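Local coordinates for protein excinuclease ABC, subunit A. (Deinococcus radiodurans, PDB 2VF7) that binds and hydrolyses ATP and binds DNA as a zinc-containing UvrA-family ABC protein, probably recognising damaged DNA for excision repair, at residues 183-193 with 251-262. The protein carries 1 engineered substitution. Numbering follows the deposited sequence.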
loop_
_atom_site.group_PDB
_atom_site.type_symbol
_atom_site.label_atom_id
_atom_site.label_comp_id
_atom_site.label_asym_id
_atom_site.label_seq_id
_atom_site.Cartn_x
_atom_site.Cartn_y
_atom_site.Cartn_z
ATOM N N ALA A 183 15.841 29.249 18.048
ATOM C CA ALA A 183 15.180 27.941 18.040
ATOM C C ALA A 183 13.819 27.952 17.311
ATOM O O ALA A 183 13.259 26.897 16.975
ATOM C CB ALA A 183 15.019 27.457 19.464
ATOM N N TRP A 184 13.272 29.136 17.071
ATOM C CA TRP A 184 12.063 29.224 16.246
ATOM C C TRP A 184 12.375 28.987 14.751
ATOM O O TRP A 184 13.513 29.177 14.317
ATOM C CB TRP A 184 11.342 30.555 16.480
ATOM C CG TRP A 184 10.295 30.459 17.521
ATOM C CD1 TRP A 184 9.642 29.319 17.932
ATOM C CD2 TRP A 184 9.725 31.536 18.273
ATOM N NE1 TRP A 184 8.722 29.622 18.896
ATOM C CE2 TRP A 184 8.758 30.972 19.140
ATOM C CE3 TRP A 184 9.942 32.925 18.311
ATOM C CZ2 TRP A 184 8.009 31.748 20.033
ATOM C CZ3 TRP A 184 9.196 33.692 19.192
ATOM C CH2 TRP A 184 8.246 33.100 20.048
ATOM N N PRO A 185 11.368 28.581 13.959
ATOM C CA PRO A 185 11.637 28.196 12.576
ATOM C C PRO A 185 12.229 29.316 11.741
ATOM O O PRO A 185 12.057 30.493 12.059
ATOM C CB PRO A 185 10.253 27.823 12.034
ATOM C CG PRO A 185 9.423 27.570 13.218
ATOM C CD PRO A 185 9.933 28.452 14.289
ATOM N N GLN A 186 12.932 28.945 10.680
ATOM C CA GLN A 186 13.458 29.917 9.736
ATOM C C GLN A 186 12.300 30.437 8.912
ATOM O O GLN A 186 11.177 29.924 9.014
ATOM C CB GLN A 186 14.523 29.288 8.836
ATOM C CG GLN A 186 15.804 28.857 9.586
ATOM C CD GLN A 186 16.796 28.132 8.691
ATOM O OE1 GLN A 186 16.480 27.094 8.092
ATOM N NE2 GLN A 186 18.013 28.665 8.607
ATOM N N ALA A 187 12.579 31.463 8.111
ATOM C CA ALA A 187 11.581 32.146 7.291
ATOM C C ALA A 187 10.269 32.370 8.042
ATOM O O ALA A 187 10.293 32.688 9.222
ATOM C CB ALA A 187 11.377 31.437 5.944
ATOM N N TRP A 188 9.146 32.201 7.356
ATOM C CA TRP A 188 7.830 32.632 7.832
ATOM C C TRP A 188 7.369 32.154 9.223
ATOM O O TRP A 188 6.759 32.925 9.950
ATOM C CB TRP A 188 6.762 32.303 6.781
ATOM C CG TRP A 188 5.433 32.927 7.065
ATOM C CD1 TRP A 188 4.973 34.153 6.636
ATOM C CD2 TRP A 188 4.387 32.358 7.855
ATOM N NE1 TRP A 188 3.686 34.375 7.120
ATOM C CE2 TRP A 188 3.306 33.285 7.861
ATOM C CE3 TRP A 188 4.254 31.152 8.559
ATOM C CZ2 TRP A 188 2.131 33.039 8.534
ATOM C CZ3 TRP A 188 3.095 30.922 9.227
ATOM C CH2 TRP A 188 2.038 31.854 9.207
ATOM N N GLY A 189 7.627 30.892 9.571
ATOM C CA GLY A 189 7.213 30.362 10.876
ATOM C C GLY A 189 7.808 31.121 12.054
ATOM O O GLY A 189 7.192 31.232 13.099
ATOM N N GLY A 190 9.016 31.650 11.887
ATOM C CA GLY A 190 9.633 32.466 12.930
ATOM C C GLY A 190 9.000 33.841 13.078
ATOM O O GLY A 190 8.931 34.379 14.191
ATOM N N GLN A 191 8.536 34.426 11.977
ATOM C CA GLN A 191 7.945 35.769 12.055
ATOM C C GLN A 191 6.494 35.772 12.502
ATOM O O GLN A 191 6.042 36.736 13.131
ATOM C CB GLN A 191 8.092 36.548 10.735
ATOM C CG GLN A 191 7.352 35.994 9.551
ATOM C CD GLN A 191 6.910 37.084 8.582
ATOM O OE1 GLN A 191 5.927 37.774 8.831
ATOM N NE2 GLN A 191 7.618 37.223 7.473
ATOM N N ASN A 192 5.770 34.711 12.140
ATOM C CA ASN A 192 4.472 34.363 12.712
ATOM C C ASN A 192 4.429 34.418 14.237
ATOM O O ASN A 192 3.546 35.042 14.792
ATOM C CB ASN A 192 4.090 32.960 12.261
ATOM C CG ASN A 192 2.701 32.528 12.750
ATOM O OD1 ASN A 192 2.492 31.360 13.103
ATOM N ND2 ASN A 192 1.754 33.461 12.757
ATOM N N GLN A 193 5.390 33.781 14.907
ATOM C CA GLN A 193 5.415 33.739 16.379
ATOM C C GLN A 193 5.732 35.142 16.946
ATOM O O GLN A 193 5.247 35.553 18.036
ATOM C CB GLN A 193 6.450 32.714 16.864
ATOM C CG GLN A 193 6.103 31.219 16.628
ATOM C CD GLN A 193 4.689 30.816 17.141
ATOM O OE1 GLN A 193 4.336 31.069 18.282
ATOM N NE2 GLN A 193 3.906 30.199 16.290
ATOM N N TYR A 251 -5.300 36.806 9.693
ATOM C CA TYR A 251 -5.531 35.418 10.059
ATOM C C TYR A 251 -5.515 35.303 11.575
ATOM O O TYR A 251 -5.255 36.284 12.268
ATOM C CB TYR A 251 -4.513 34.482 9.393
ATOM C CG TYR A 251 -3.061 34.665 9.805
ATOM C CD1 TYR A 251 -2.265 35.641 9.204
ATOM C CD2 TYR A 251 -2.473 33.832 10.769
ATOM C CE1 TYR A 251 -0.941 35.814 9.560
ATOM C CE2 TYR A 251 -1.160 33.996 11.133
ATOM C CZ TYR A 251 -0.392 34.997 10.512
ATOM O OH TYR A 251 0.923 35.182 10.863
ATOM N N MET A 252 -5.870 34.111 12.072
ATOM C CA MET A 252 -5.786 33.768 13.487
ATOM C C MET A 252 -4.570 32.906 13.664
ATOM O O MET A 252 -4.477 31.847 13.041
ATOM C CB MET A 252 -7.018 32.978 13.955
ATOM C CG MET A 252 -8.358 33.679 13.758
ATOM S SD MET A 252 -8.563 35.168 14.765
ATOM C CE MET A 252 -8.031 34.616 16.390
ATOM N N GLY A 253 -3.654 33.341 14.536
ATOM C CA GLY A 253 -2.394 32.628 14.740
ATOM C C GLY A 253 -2.415 31.851 16.036
ATOM O O GLY A 253 -3.111 32.251 16.970
ATOM N N THR A 254 -1.618 30.777 16.111
ATOM C CA THR A 254 -1.525 29.937 17.317
ATOM C C THR A 254 -0.122 29.960 17.898
ATOM O O THR A 254 0.864 29.625 17.225
ATOM C CB THR A 254 -1.972 28.463 17.037
ATOM O OG1 THR A 254 -3.228 28.467 16.338
ATOM C CG2 THR A 254 -2.138 27.671 18.339
ATOM N N PHE A 255 -0.015 30.355 19.153
ATOM C CA PHE A 255 1.301 30.438 19.787
ATOM C C PHE A 255 1.904 29.054 20.012
ATOM O O PHE A 255 1.201 28.098 20.296
ATOM C CB PHE A 255 1.220 31.193 21.114
ATOM C CG PHE A 255 2.557 31.430 21.751
ATOM C CD1 PHE A 255 3.475 32.303 21.168
ATOM C CD2 PHE A 255 2.907 30.763 22.923
ATOM C CE1 PHE A 255 4.738 32.510 21.748
ATOM C CE2 PHE A 255 4.160 30.953 23.512
ATOM C CZ PHE A 255 5.079 31.836 22.927
ATOM N N SER A 256 3.205 28.945 19.817
ATOM C CA SER A 256 3.941 27.779 20.249
ATOM C C SER A 256 5.235 28.250 20.884
ATOM O O SER A 256 5.994 29.010 20.277
ATOM C CB SER A 256 4.235 26.837 19.098
ATOM O OG SER A 256 5.576 26.407 19.219
ATOM N N SER A 257 5.484 27.820 22.115
ATOM C CA SER A 257 6.695 28.238 22.824
ATOM C C SER A 257 7.942 27.698 22.125
ATOM O O SER A 257 7.839 26.798 21.301
ATOM C CB SER A 257 6.648 27.778 24.269
ATOM O OG SER A 257 6.649 26.370 24.329
ATOM N N ALA A 258 9.119 28.253 22.434
ATOM C CA ALA A 258 10.354 27.767 21.819
ATOM C C ALA A 258 10.563 26.276 22.099
ATOM O O ALA A 258 10.929 25.522 21.197
ATOM C CB ALA A 258 11.558 28.579 22.277
ATOM N N ARG A 259 10.343 25.856 23.348
ATOM C CA ARG A 259 10.455 24.453 23.723
ATOM C C ARG A 259 9.506 23.547 22.928
ATOM O O ARG A 259 9.944 22.572 22.341
ATOM C CB ARG A 259 10.241 24.297 25.223
ATOM C CG ARG A 259 10.284 22.867 25.708
ATOM C CD ARG A 259 9.509 22.742 27.001
ATOM N NE ARG A 259 10.398 22.611 28.143
ATOM C CZ ARG A 259 10.016 22.673 29.420
ATOM N NH1 ARG A 259 8.735 22.890 29.737
ATOM N NH2 ARG A 259 10.925 22.520 30.392
ATOM N N ARG A 260 8.217 23.882 22.906
ATOM C CA ARG A 260 7.204 23.142 22.161
ATOM C C ARG A 260 7.627 22.884 20.705
ATOM O O ARG A 260 7.591 21.741 20.213
ATOM C CB ARG A 260 5.894 23.921 22.209
ATOM C CG ARG A 260 4.726 23.324 21.421
ATOM C CD ARG A 260 3.420 23.587 22.145
ATOM N NE ARG A 260 2.776 22.297 22.315
ATOM C CZ ARG A 260 1.971 21.949 23.309
ATOM N NH1 ARG A 260 1.662 22.785 24.289
ATOM N NH2 ARG A 260 1.473 20.731 23.304
ATOM N N HIS A 261 8.039 23.943 20.018
ATOM C CA HIS A 261 8.480 23.820 18.643
ATOM C C HIS A 261 9.678 22.915 18.480
ATOM O O HIS A 261 9.742 22.149 17.528
ATOM C CB HIS A 261 8.849 25.173 18.042
ATOM C CG HIS A 261 9.437 25.045 16.675
ATOM N ND1 HIS A 261 10.798 25.048 16.448
ATOM C CD2 HIS A 261 8.850 24.812 15.472
ATOM C CE1 HIS A 261 11.020 24.856 15.161
ATOM N NE2 HIS A 261 9.858 24.715 14.546
ATOM N N VAL A 262 10.660 23.048 19.369
ATOM C CA VAL A 262 11.913 22.311 19.220
ATOM C C VAL A 262 11.671 20.813 19.399
ATOM O O VAL A 262 12.169 20.006 18.621
ATOM C CB VAL A 262 13.040 22.829 20.191
ATOM C CG1 VAL A 262 14.185 21.831 20.297
ATOM C CG2 VAL A 262 13.568 24.187 19.757
HETATM O O HOH W 1 3.177 36.698 9.862
#
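Gln193 bonds the backbone on either side of Phe255 with both ends of its amide. Gln193 NE2 donates to Thr254 O at 3.2 Å, nearly straight (171°) and with the acceptor in the amide plane, while Gln193 OE1 takes Ser256 N at 2.9 Å from above its carbonyl plane. A bend at chi2 (-51°) turns the amide onto the strand's exit. Replacing Gln193 with an alanine is likely to leave Ser256 N and Thr254 O without these mates. Beside it, Trp184 NE1 donates to Ser256 O (3.1 Å), and Gln193 CB lies over one face of the indole, toward its rim. Trp184 CZ2 touches Phe255 CE1 at 3.8 Å. At one end, Pro185 CD sits over the centre of the His261 ring, a CH-pi contact 3.8 Å from the centroid. At the other, Asn192 ND2 meets Tyr251 OH at the ring edge, 2.7 Å away but weak because bent, and a water links that hydroxyl to Gln191 OE1. Further out, Ser257 OG caps helix 258-268 at Arg260 N and bonds Thr222 O. Within the UvrA DNA-binding domain, the 187-193 turns of helix 187-199 cross strand 251-254 at 90°; that strand pairs antiparallel with strand 227-230, while helix 165-168 packs against Ala183 and Val262.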